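Side-chain contacts in dnab-like replicative helicase (PDB 3BH0), which probably unwinds duplex DNA in the 5'-3' direction at the phage replication fork, using ATP hydrolysed by the C-terminal ATPase domain described here: residues Y166-S169 and K170-T174; K214-A217 and R218-V222; Y264-D267 and Y268-E272. All coordinates share one frame; numbering follows the deposited sequence.

Contact 1: Y166-S169 and K170-T174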
ATOM      1  N   TYR A 166      18.204  -5.165  -3.739  1.00 37.49           N
ATOM      2  CA  TYR A 166      17.612  -5.402  -5.048  1.00 37.10           C
ATOM      3  C   TYR A 166      16.579  -4.335  -5.385  1.00 36.77           C
ATOM      4  O   TYR A 166      16.537  -3.839  -6.503  1.00 36.82           O
ATOM      5  CB  TYR A 166      17.001  -6.809  -5.099  1.00 37.34           C
ATOM      6  CG  TYR A 166      16.258  -7.110  -6.373  1.00 38.48           C
ATOM      7  CD1 TYR A 166      16.877  -7.791  -7.420  1.00 40.16           C
ATOM      8  CD2 TYR A 166      14.926  -6.706  -6.541  1.00 38.13           C
ATOM      9  CE1 TYR A 166      16.177  -8.059  -8.613  1.00 40.44           C
ATOM     10  CE2 TYR A 166      14.233  -6.961  -7.710  1.00 37.51           C
ATOM     11  CZ  TYR A 166      14.856  -7.640  -8.736  1.00 38.85           C
ATOM     12  OH  TYR A 166      14.158  -7.887  -9.892  1.00 39.06           O
ATOM     13  N   ILE A 167      15.747  -3.978  -4.412  1.00 36.92           N
ATOM     14  CA  ILE A 167      14.654  -3.019  -4.642  1.00 36.54           C
ATOM     15  C   ILE A 167      15.178  -1.596  -4.771  1.00 37.31           C
ATOM     16  O   ILE A 167      14.644  -0.796  -5.552  1.00 36.99           O
ATOM     17  CB  ILE A 167      13.558  -3.121  -3.539  1.00 36.46           C
ATOM     18  CG1 ILE A 167      12.894  -4.509  -3.595  1.00 35.97           C
ATOM     19  CG2 ILE A 167      12.555  -1.970  -3.645  1.00 33.89           C
ATOM     20  CD1 ILE A 167      11.852  -4.764  -2.539  1.00 35.52           C
ATOM     21  N   TRP A 168      16.210  -1.294  -3.981  1.00 38.23           N
ATOM     22  CA  TRP A 168      16.983  -0.053  -4.079  1.00 39.39           C
ATOM     23  C   TRP A 168      17.401   0.204  -5.512  1.00 39.29           C
ATOM     24  O   TRP A 168      17.139   1.264  -6.075  1.00 39.18           O
ATOM     25  CB  TRP A 168      18.255  -0.156  -3.215  1.00 40.48           C
ATOM     26  CG  TRP A 168      18.855   1.173  -2.885  1.00 41.62           C
ATOM     27  CD1 TRP A 168      19.388   2.073  -3.763  1.00 42.94           C
ATOM     28  CD2 TRP A 168      18.973   1.761  -1.583  1.00 42.59           C
ATOM     29  NE1 TRP A 168      19.829   3.186  -3.093  1.00 43.55           N
ATOM     30  CE2 TRP A 168      19.583   3.026  -1.751  1.00 43.77           C
ATOM     31  CE3 TRP A 168      18.630   1.339  -0.289  1.00 42.77           C
ATOM     32  CZ2 TRP A 168      19.862   3.885  -0.664  1.00 43.23           C
ATOM     33  CZ3 TRP A 168      18.914   2.186   0.794  1.00 43.57           C
ATOM     34  CH2 TRP A 168      19.525   3.452   0.594  1.00 42.85           C
ATOM     35  N   SER A 169      18.067  -0.788  -6.087  1.00 39.86           N
ATOM     36  CA  SER A 169      18.513  -0.743  -7.473  1.00 40.80           C
ATOM     37  C   SER A 169      17.398  -0.366  -8.469  1.00 40.79           C
ATOM     38  O   SER A 169      17.585   0.509  -9.318  1.00 40.26           O
ATOM     39  CB  SER A 169      19.145  -2.080  -7.837  1.00 41.14           C
ATOM     40  OG  SER A 169      19.673  -2.038  -9.146  1.00 43.94           O
ATOM     41  N   LYS A 170      16.233  -1.003  -8.326  1.00 40.82           N
ATOM     42  CA  LYS A 170      15.100  -0.792  -9.232  1.00 40.64           C
ATOM     43  C   LYS A 170      14.429   0.559  -9.061  1.00 40.92           C
ATOM     44  O   LYS A 170      13.975   1.163 -10.023  1.00 40.83           O
ATOM     45  CB  LYS A 170      14.078  -1.918  -9.077  1.00 40.21           C
ATOM     46  CG  LYS A 170      14.679  -3.309  -9.223  1.00 40.17           C
ATOM     47  CD  LYS A 170      15.061  -3.633 -10.679  1.00 38.09           C
ATOM     48  CE  LYS A 170      15.855  -4.912 -10.732  1.00 40.11           C
ATOM     49  NZ  LYS A 170      15.953  -5.466 -12.113  1.00 42.12           N
ATOM     50  N   THR A 171      14.350   1.023  -7.825  1.00 41.96           N
ATOM     51  CA  THR A 171      13.765   2.331  -7.530  1.00 42.95           C
ATOM     52  C   THR A 171      14.546   3.468  -8.212  1.00 44.03           C
ATOM     53  O   THR A 171      13.949   4.368  -8.802  1.00 43.78           O
ATOM     54  CB  THR A 171      13.711   2.563  -6.010  1.00 42.81           C
ATOM     55  OG1 THR A 171      13.149   1.406  -5.372  1.00 43.26           O
ATOM     56  CG2 THR A 171      12.881   3.775  -5.685  1.00 41.54           C
ATOM     57  N   ARG A 172      15.878   3.410  -8.120  1.00 45.30           N
ATOM     58  CA  ARG A 172      16.766   4.379  -8.780  1.00 46.54           C
ATOM     59  C   ARG A 172      16.593   4.317 -10.285  1.00 47.65           C
ATOM     60  O   ARG A 172      16.292   5.330 -10.941  1.00 48.36           O
ATOM     61  CB  ARG A 172      18.224   4.102  -8.413  1.00 46.51           C
ATOM     62  CG  ARG A 172      18.521   4.297  -6.937  1.00 45.94           C
ATOM     63  CD  ARG A 172      20.000   4.338  -6.676  1.00 45.56           C
ATOM     64  NE  ARG A 172      20.644   5.399  -7.450  1.00 43.73           N
ATOM     65  CZ  ARG A 172      21.823   5.273  -8.053  1.00 40.84           C
ATOM     66  NH1 ARG A 172      22.488   4.130  -7.980  1.00 39.47           N
ATOM     67  NH2 ARG A 172      22.330   6.292  -8.734  1.00 40.18           N
ATOM     68  N   GLN A 173      16.771   3.108 -10.812  1.00 48.58           N
ATOM     69  CA  GLN A 173      16.489   2.767 -12.198  1.00 49.69           C
ATOM     70  C   GLN A 173      15.157   3.348 -12.692  1.00 49.45           C
ATOM     71  O   GLN A 173      15.105   3.889 -13.786  1.00 49.98           O
ATOM     72  CB  GLN A 173      16.541   1.240 -12.351  1.00 49.56           C
ATOM     73  CG  GLN A 173      16.597   0.745 -13.775  1.00 51.50           C
ATOM     74  CD  GLN A 173      16.574  -0.772 -13.878  1.00 51.67           C
ATOM     75  OE1 GLN A 173      17.315  -1.477 -13.184  1.00 53.80           O
ATOM     76  NE2 GLN A 173      15.726  -1.282 -14.765  1.00 55.02           N
ATOM     77  N   THR A 174      14.102   3.259 -11.882  1.00 49.96           N
ATOM     78  CA  THR A 174      12.781   3.853 -12.210  1.00 50.34           C
ATOM     79  C   THR A 174      12.798   5.375 -12.142  1.00 51.22           C
ATOM     80  O   THR A 174      12.160   6.056 -12.943  1.00 51.60           O
ATOM     81  CB  THR A 174      11.638   3.322 -11.267  1.00 49.93           C
ATOM     82  OG1 THR A 174      11.433   1.924 -11.491  1.00 48.86           O
ATOM     83  CG2 THR A 174      10.317   4.052 -11.497  1.00 48.61           C
TER

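Contact 2: K214-A217 and R218-V222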
ATOM      1  N   LYS A 214      13.183   2.213   5.314  1.00 34.23           N
ATOM      2  CA  LYS A 214      12.982   3.612   5.692  1.00 34.78           C
ATOM      3  C   LYS A 214      14.131   4.491   5.151  1.00 35.12           C
ATOM      4  O   LYS A 214      13.895   5.580   4.608  1.00 34.84           O
ATOM      5  CB  LYS A 214      12.815   3.728   7.221  1.00 34.34           C
ATOM      6  CG  LYS A 214      12.751   5.150   7.797  1.00 34.55           C
ATOM      7  CD  LYS A 214      11.807   6.068   7.033  1.00 33.99           C
ATOM      8  CE  LYS A 214      11.688   7.433   7.692  1.00 33.36           C
ATOM      9  NZ  LYS A 214      10.700   8.267   6.938  1.00 33.52           N
ATOM     10  N   LYS A 215      15.366   4.004   5.302  1.00 35.78           N
ATOM     11  CA  LYS A 215      16.552   4.674   4.758  1.00 36.57           C
ATOM     12  C   LYS A 215      16.395   4.880   3.240  1.00 36.70           C
ATOM     13  O   LYS A 215      16.616   5.980   2.734  1.00 36.09           O
ATOM     14  CB  LYS A 215      17.821   3.868   5.075  1.00 36.66           C
ATOM     15  CG  LYS A 215      19.061   4.738   5.178  1.00 39.71           C
ATOM     16  CD  LYS A 215      20.352   3.952   5.080  1.00 42.51           C
ATOM     17  CE  LYS A 215      20.843   3.499   6.447  1.00 44.89           C
ATOM     18  NZ  LYS A 215      22.211   2.889   6.329  1.00 46.99           N
ATOM     19  N   MET A 216      15.981   3.823   2.536  1.00 36.80           N
ATOM     20  CA  MET A 216      15.684   3.896   1.111  1.00 37.52           C
ATOM     21  C   MET A 216      14.619   4.945   0.775  1.00 37.55           C
ATOM     22  O   MET A 216      14.791   5.729  -0.159  1.00 37.63           O
ATOM     23  CB  MET A 216      15.255   2.531   0.580  1.00 37.19           C
ATOM     24  CG  MET A 216      14.871   2.545  -0.904  1.00 37.68           C
ATOM     25  SD  MET A 216      14.472   0.909  -1.535  1.00 38.68           S
ATOM     26  CE  MET A 216      12.825   0.687  -0.847  1.00 36.57           C
ATOM     27  N   ALA A 217      13.516   4.949   1.527  1.00 37.84           N
ATOM     28  CA  ALA A 217      12.465   5.954   1.369  1.00 38.07           C
ATOM     29  C   ALA A 217      13.078   7.351   1.429  1.00 38.59           C
ATOM     30  O   ALA A 217      12.835   8.190   0.559  1.00 38.52           O
ATOM     31  CB  ALA A 217      11.398   5.785   2.455  1.00 37.63           C
ATOM     32  N   ARG A 218      13.884   7.571   2.470  1.00 39.40           N
ATOM     33  CA  ARG A 218      14.562   8.844   2.723  1.00 40.13           C
ATOM     34  C   ARG A 218      15.648   9.174   1.683  1.00 40.21           C
ATOM     35  O   ARG A 218      15.616  10.244   1.077  1.00 40.34           O
ATOM     36  CB  ARG A 218      15.157   8.843   4.142  1.00 39.71           C
ATOM     37  CG  ARG A 218      14.119   8.972   5.250  1.00 40.53           C
ATOM     38  CD  ARG A 218      13.971  10.412   5.749  1.00 41.56           C
ATOM     39  NE  ARG A 218      15.095  10.745   6.619  1.00 43.14           N
ATOM     40  CZ  ARG A 218      15.911  11.784   6.463  1.00 42.08           C
ATOM     41  NH1 ARG A 218      15.725  12.676   5.497  1.00 41.81           N
ATOM     42  NH2 ARG A 218      16.898  11.939   7.323  1.00 42.91           N
ATOM     43  N   GLU A 219      16.587   8.247   1.486  1.00 40.49           N
ATOM     44  CA  GLU A 219      17.797   8.476   0.673  1.00 40.81           C
ATOM     45  C   GLU A 219      17.477   8.624  -0.807  1.00 40.28           C
ATOM     46  O   GLU A 219      18.085   9.443  -1.490  1.00 40.55           O
ATOM     47  CB  GLU A 219      18.840   7.366   0.905  1.00 40.67           C
ATOM     48  CG  GLU A 219      20.283   7.761   0.606  1.00 44.51           C
ATOM     49  CD  GLU A 219      21.296   7.202   1.634  1.00 50.11           C
ATOM     50  OE1 GLU A 219      21.351   5.961   1.829  1.00 50.64           O
ATOM     51  OE2 GLU A 219      22.050   8.016   2.242  1.00 51.92           O
ATOM     52  N   LEU A 220      16.515   7.846  -1.299  1.00 39.73           N
ATOM     53  CA  LEU A 220      16.064   7.982  -2.694  1.00 39.00           C
ATOM     54  C   LEU A 220      14.895   8.950  -2.863  1.00 38.52           C
ATOM     55  O   LEU A 220      14.533   9.296  -3.981  1.00 38.27           O
ATOM     56  CB  LEU A 220      15.743   6.617  -3.326  1.00 38.76           C
ATOM     57  CG  LEU A 220      16.828   5.541  -3.245  1.00 38.35           C
ATOM     58  CD1 LEU A 220      16.361   4.258  -3.952  1.00 37.18           C
ATOM     59  CD2 LEU A 220      18.165   6.064  -3.821  1.00 38.46           C
ATOM     60  N   ASP A 221      14.309   9.391  -1.754  1.00 38.49           N
ATOM     61  CA  ASP A 221      13.219  10.376  -1.793  1.00 38.62           C
ATOM     62  C   ASP A 221      11.938   9.785  -2.412  1.00 38.25           C
ATOM     63  O   ASP A 221      11.292  10.398  -3.274  1.00 38.36           O
ATOM     64  CB  ASP A 221      13.671  11.671  -2.521  1.00 38.84           C
ATOM     65  CG  ASP A 221      12.839  12.893  -2.139  1.00 39.92           C
ATOM     66  OD1 ASP A 221      12.298  12.954  -1.004  1.00 39.91           O
ATOM     67  OD2 ASP A 221      12.733  13.804  -2.991  1.00 42.53           O
ATOM     68  N   VAL A 222      11.561   8.597  -1.943  1.00 37.60           N
ATOM     69  CA  VAL A 222      10.339   7.929  -2.414  1.00 36.68           C
ATOM     70  C   VAL A 222       9.378   7.581  -1.275  1.00 35.77           C
ATOM     71  O   VAL A 222       9.776   7.539  -0.110  1.00 35.29           O
ATOM     72  CB  VAL A 222      10.656   6.640  -3.242  1.00 36.98           C
ATOM     73  CG1 VAL A 222      11.365   7.005  -4.562  1.00 37.24           C
ATOM     74  CG2 VAL A 222      11.466   5.606  -2.422  1.00 35.48           C
TER

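Contact 3: Y264-D267 and Y268-E272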
ATOM      1  N   TYR A 264      -9.224  -4.174   9.211  1.00 36.03           N
ATOM      2  CA  TYR A 264     -10.062  -5.072   9.967  1.00 36.89           C
ATOM      3  C   TYR A 264     -11.401  -5.122   9.278  1.00 37.83           C
ATOM      4  O   TYR A 264     -11.990  -4.085   8.977  1.00 37.27           O
ATOM      5  CB  TYR A 264     -10.206  -4.551  11.390  1.00 37.05           C
ATOM      6  CG  TYR A 264     -11.137  -5.337  12.270  1.00 36.91           C
ATOM      7  CD1 TYR A 264     -10.734  -6.540  12.840  1.00 38.17           C
ATOM      8  CD2 TYR A 264     -12.413  -4.865  12.556  1.00 36.68           C
ATOM      9  CE1 TYR A 264     -11.584  -7.257  13.665  1.00 38.52           C
ATOM     10  CE2 TYR A 264     -13.272  -5.572  13.372  1.00 36.66           C
ATOM     11  CZ  TYR A 264     -12.858  -6.764  13.924  1.00 38.00           C
ATOM     12  OH  TYR A 264     -13.706  -7.470  14.741  1.00 38.08           O
ATOM     13  N   ARG A 265     -11.865  -6.337   9.012  1.00 39.63           N
ATOM     14  CA  ARG A 265     -13.153  -6.553   8.369  1.00 41.41           C
ATOM     15  C   ARG A 265     -14.038  -7.328   9.354  1.00 42.48           C
ATOM     16  O   ARG A 265     -13.908  -8.541   9.487  1.00 42.85           O
ATOM     17  CB  ARG A 265     -12.920  -7.309   7.067  1.00 41.58           C
ATOM     18  CG  ARG A 265     -14.107  -7.390   6.147  1.00 42.82           C
ATOM     19  CD  ARG A 265     -13.743  -8.177   4.903  1.00 45.13           C
ATOM     20  NE  ARG A 265     -14.759  -9.188   4.639  1.00 49.18           N
ATOM     21  CZ  ARG A 265     -14.564 -10.504   4.701  1.00 50.16           C
ATOM     22  NH1 ARG A 265     -13.368 -11.002   4.986  1.00 50.26           N
ATOM     23  NH2 ARG A 265     -15.577 -11.325   4.463  1.00 52.28           N
ATOM     24  N   ASP A 266     -14.908  -6.615  10.071  1.00 43.90           N
ATOM     25  CA  ASP A 266     -15.653  -7.194  11.208  1.00 45.36           C
ATOM     26  C   ASP A 266     -16.447  -8.456  10.864  1.00 45.64           C
ATOM     27  O   ASP A 266     -16.560  -9.363  11.697  1.00 45.87           O
ATOM     28  CB  ASP A 266     -16.569  -6.152  11.890  1.00 45.71           C
ATOM     29  CG  ASP A 266     -17.112  -6.629  13.249  1.00 47.87           C
ATOM     30  OD1 ASP A 266     -16.721  -6.086  14.304  1.00 51.59           O
ATOM     31  OD2 ASP A 266     -17.933  -7.556  13.291  1.00 51.42           O
ATOM     32  N   ASP A 267     -16.986  -8.512   9.644  1.00 45.82           N
ATOM     33  CA  ASP A 267     -17.884  -9.607   9.261  1.00 45.93           C
ATOM     34  C   ASP A 267     -17.166 -10.911   8.899  1.00 46.04           C
ATOM     35  O   ASP A 267     -17.816 -11.942   8.689  1.00 45.93           O
ATOM     36  CB  ASP A 267     -18.927  -9.174   8.191  1.00 45.76           C
ATOM     37  CG  ASP A 267     -18.301  -8.807   6.848  1.00 45.21           C
ATOM     38  OD1 ASP A 267     -17.084  -9.019   6.661  1.00 45.60           O
ATOM     39  OD2 ASP A 267     -19.034  -8.308   5.969  1.00 42.35           O
ATOM     40  N   TYR A 268     -15.833 -10.862   8.849  1.00 46.26           N
ATOM     41  CA  TYR A 268     -15.024 -12.073   8.834  1.00 46.67           C
ATOM     42  C   TYR A 268     -15.115 -12.773  10.185  1.00 47.13           C
ATOM     43  O   TYR A 268     -15.173 -13.988  10.247  1.00 47.02           O
ATOM     44  CB  TYR A 268     -13.555 -11.784   8.502  1.00 46.51           C
ATOM     45  CG  TYR A 268     -12.701 -13.034   8.419  1.00 46.18           C
ATOM     46  CD1 TYR A 268     -12.705 -13.824   7.262  1.00 46.74           C
ATOM     47  CD2 TYR A 268     -11.904 -13.437   9.489  1.00 45.26           C
ATOM     48  CE1 TYR A 268     -11.944 -14.979   7.167  1.00 46.27           C
ATOM     49  CE2 TYR A 268     -11.124 -14.596   9.408  1.00 45.63           C
ATOM     50  CZ  TYR A 268     -11.147 -15.362   8.238  1.00 47.15           C
ATOM     51  OH  TYR A 268     -10.384 -16.519   8.123  1.00 47.35           O
ATOM     52  N   TYR A 269     -15.137 -11.988  11.257  1.00 48.30           N
ATOM     53  CA  TYR A 269     -15.072 -12.511  12.619  1.00 49.53           C
ATOM     54  C   TYR A 269     -16.440 -12.788  13.267  1.00 50.71           C
ATOM     55  O   TYR A 269     -16.639 -13.844  13.878  1.00 50.91           O
ATOM     56  CB  TYR A 269     -14.232 -11.588  13.508  1.00 49.38           C
ATOM     57  CG  TYR A 269     -12.762 -11.629  13.178  1.00 49.52           C
ATOM     58  CD1 TYR A 269     -12.034 -12.825  13.283  1.00 49.95           C
ATOM     59  CD2 TYR A 269     -12.098 -10.492  12.748  1.00 48.55           C
ATOM     60  CE1 TYR A 269     -10.686 -12.878  12.963  1.00 48.60           C
ATOM     61  CE2 TYR A 269     -10.751 -10.538  12.431  1.00 48.89           C
ATOM     62  CZ  TYR A 269     -10.054 -11.733  12.541  1.00 48.76           C
ATOM     63  OH  TYR A 269      -8.722 -11.776  12.236  1.00 49.59           O
ATOM     64  N   ASP A 270     -17.365 -11.838  13.155  1.00 51.60           N
ATOM     65  CA  ASP A 270     -18.710 -12.031  13.662  1.00 52.66           C
ATOM     66  C   ASP A 270     -19.664 -11.971  12.484  1.00 53.44           C
ATOM     67  O   ASP A 270     -19.754 -10.950  11.806  1.00 53.52           O
ATOM     68  CB  ASP A 270     -19.045 -10.970  14.718  1.00 52.92           C
ATOM     69  CG  ASP A 270     -20.553 -10.743  14.879  1.00 52.69           C
ATOM     70  OD1 ASP A 270     -21.362 -11.649  14.569  1.00 51.71           O
ATOM     71  OD2 ASP A 270     -20.924  -9.637  15.312  1.00 51.95           O
ATOM     72  N   LYS A 271     -20.383 -13.066  12.253  1.00 54.46           N
ATOM     73  CA  LYS A 271     -21.152 -13.236  11.011  1.00 55.55           C
ATOM     74  C   LYS A 271     -22.469 -12.446  10.940  1.00 55.72           C
ATOM     75  O   LYS A 271     -23.075 -12.329   9.873  1.00 55.30           O
ATOM     76  CB  LYS A 271     -21.367 -14.727  10.710  1.00 55.97           C
ATOM     77  CG  LYS A 271     -20.083 -15.572  10.807  1.00 57.09           C
ATOM     78  CD  LYS A 271     -19.142 -15.358   9.600  1.00 59.09           C
ATOM     79  CE  LYS A 271     -17.785 -16.045   9.806  1.00 58.79           C
ATOM     80  NZ  LYS A 271     -16.917 -15.951   8.578  1.00 60.43           N
ATOM     81  N   GLU A 272     -22.898 -11.896  12.073  1.00 56.42           N
ATOM     82  CA  GLU A 272     -24.007 -10.933  12.084  1.00 57.07           C
ATOM     83  C   GLU A 272     -23.549  -9.596  12.644  1.00 57.38           C
ATOM     84  O   GLU A 272     -24.187  -9.014  13.532  1.00 57.24           O
ATOM     85  CB  GLU A 272     -25.222 -11.454  12.853  1.00 57.15           C
ATOM     86  CG  GLU A 272     -25.801 -12.741  12.290  1.00 58.68           C
ATOM     87  CD  GLU A 272     -25.210 -13.977  12.965  1.00 60.00           C
ATOM     88  OE1 GLU A 272     -25.017 -13.933  14.203  1.00 58.94           O
ATOM     89  OE2 GLU A 272     -24.944 -14.988  12.270  1.00 61.06           O
TER

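Contact 1: Y166-S169 and K170-T174
The Tyr166 ring overlaps the aliphatic chain of Lys170, one helical turn on. Lys170 CE comes obliquely to the phenol end of the ring, 3.5 Å from Tyr166 CZ, while Lys170 CG sits over the Tyr166 carbonyl oxygen at 3.3 Å. The lysine chain bends at chi2 (-72°), which brings it alongside the ring. On another side of the helix Trp168 meets Arg172: Arg172 CD lies at the indole edge, close to the ring plane and 3.7 Å from Trp168 CD1, with the guanidinium plane turned steeply to the indole. Both pairs are i to i+4 neighbours on helix 164-176, which packs on the parallel part of the P-loop NTPase sheet. Ile167, Thr171 and Thr174 face strand 183-188, and Trp168 leans on Met216 and Leu220 of helix 202-220. Ile167 O is gripped twice by Thr171, by its backbone N at 2.9 Å and by its hydroxyl OG1 at 2.7 Å, the latter from well above the carbonyl plane. The OG1 bond satisfies the buried Thr171 hydroxyl within its own helix. Thr174 OG1 repeats the pattern, donating to Lys170 O at 3.0 Å from the face opposite its own backbone N, and it is also met by Asn100.

Contact 2: K214-A217 and R218-V222
Arg218 lays its CG against the end of the Lys214 chain, 3.8 Å from Lys214 CE, as the two side chains cross at a slant. Their charged ends stay apart, Lys214 NZ lying 5.1 Å from Arg218 NE; the lysine amine is instead engaged by the carboxylate of Asp258 and the carbonyl of Arg68. Arg218 also gives its backbone N to Lys214 O, one of the regular bonds of the helix. At Glu219 the side chain runs alongside that of Lys215, both pointing the same way, but the contact is loose: Glu219 OE1 is 4.0 Å from Lys215 CD, and the amine is too distant for a salt bridge. Leu220, with CG anti to its carbonyl carbon (chi1 -53°), sets CD1 3.8 Å from Met216 CG. This apolar pair lies on the side of helix 202-220 that meets helix 164-176, and Met216 also touches Val224 of strand 223-228; the helix is the connection between strands 183-188 and 223-228 in a beta-alpha-beta unit. Asp221 then takes a positive phi (68°) as the C-prime residue of a Schellman motif. Its backbone N makes a weak bond to Arg218 O at 3.2 Å, and the next residue closes the motif from Val222 N to Ala217 O at 2.8 Å, in the carbonyl plane and on a lone pair. Val222 CG2 folds back to 3.9 Å from Ala217 CA, and its side chain rests on Val183 and Val185 of strand 183-188.

Contact 3: Y264-D267 and Y268-E272
Asp266 O is gripped by two backbone donors, Tyr269 N and Asp270 N, each at 3.0 Å. The Asp270 bond is almost straight (174° at the hydrogen), whereas Tyr269 N comes in from above the carbonyl plane. One residue earlier, Arg265 O takes Tyr268 N, also from above its plane. This single weakly bonded turn of helix brings the Tyr269 ring beside Tyr264: the planes are nearly parallel, 19° apart, but slid so far that little of either ring overlaps, and the touch is between Tyr264 CE1 and Tyr269 CD2 at 3.4 Å. The Tyr269 hydroxyl is tied to Glu235. Tyr268 covers one face of the Arg265 guanidinium with its CB, 3.6 Å from Arg265 NH1. That guanidinium is fixed from two other quarters, by a salt bridge from Arg265 NE to Asp267 OD1 at 3.1 Å and by a hydrogen bond from NH1 to Ser78 O. Asp267 presents its carboxylate to the arginine with CG between its backbone N and carbonyl carbon (chi1 65°), and its other oxygen receives the backbone N of Asn277. Further along, Lys271 NZ reaches back to Tyr268 O at 3.1 Å. Asp270 OD1 takes Glu272 N in an Asx turn, as the chain leaves the short helix that follows strand 259-265 of the P-loop NTPase sheet, beside the probable Walker A loop.

Along the chain the contacts come in series, all within the DnaB-like C-terminal domain. Contacts 1 and 2 are neighbours, their centres 11 Å apart, on helices 164-176 and 202-220, which pack together beside the parallel strands. Trp168 NE1 comes 3.4 Å from Leu220 CD2, and Arg172 CG also touches that methyl group, so the two contacts meet in the helix-helix interface. Contact 3 lies on the opposite side of the chain's centre, about 39 Å from contact 1 and 37 Å from contact 2 between centres. Both helices and the turn belong to the same sheet-centred ATPase domain: the helices flank its parallel strands, and the turn follows strand 259-265, next to antiparallel strand 278-286, near the probable Walker A loop.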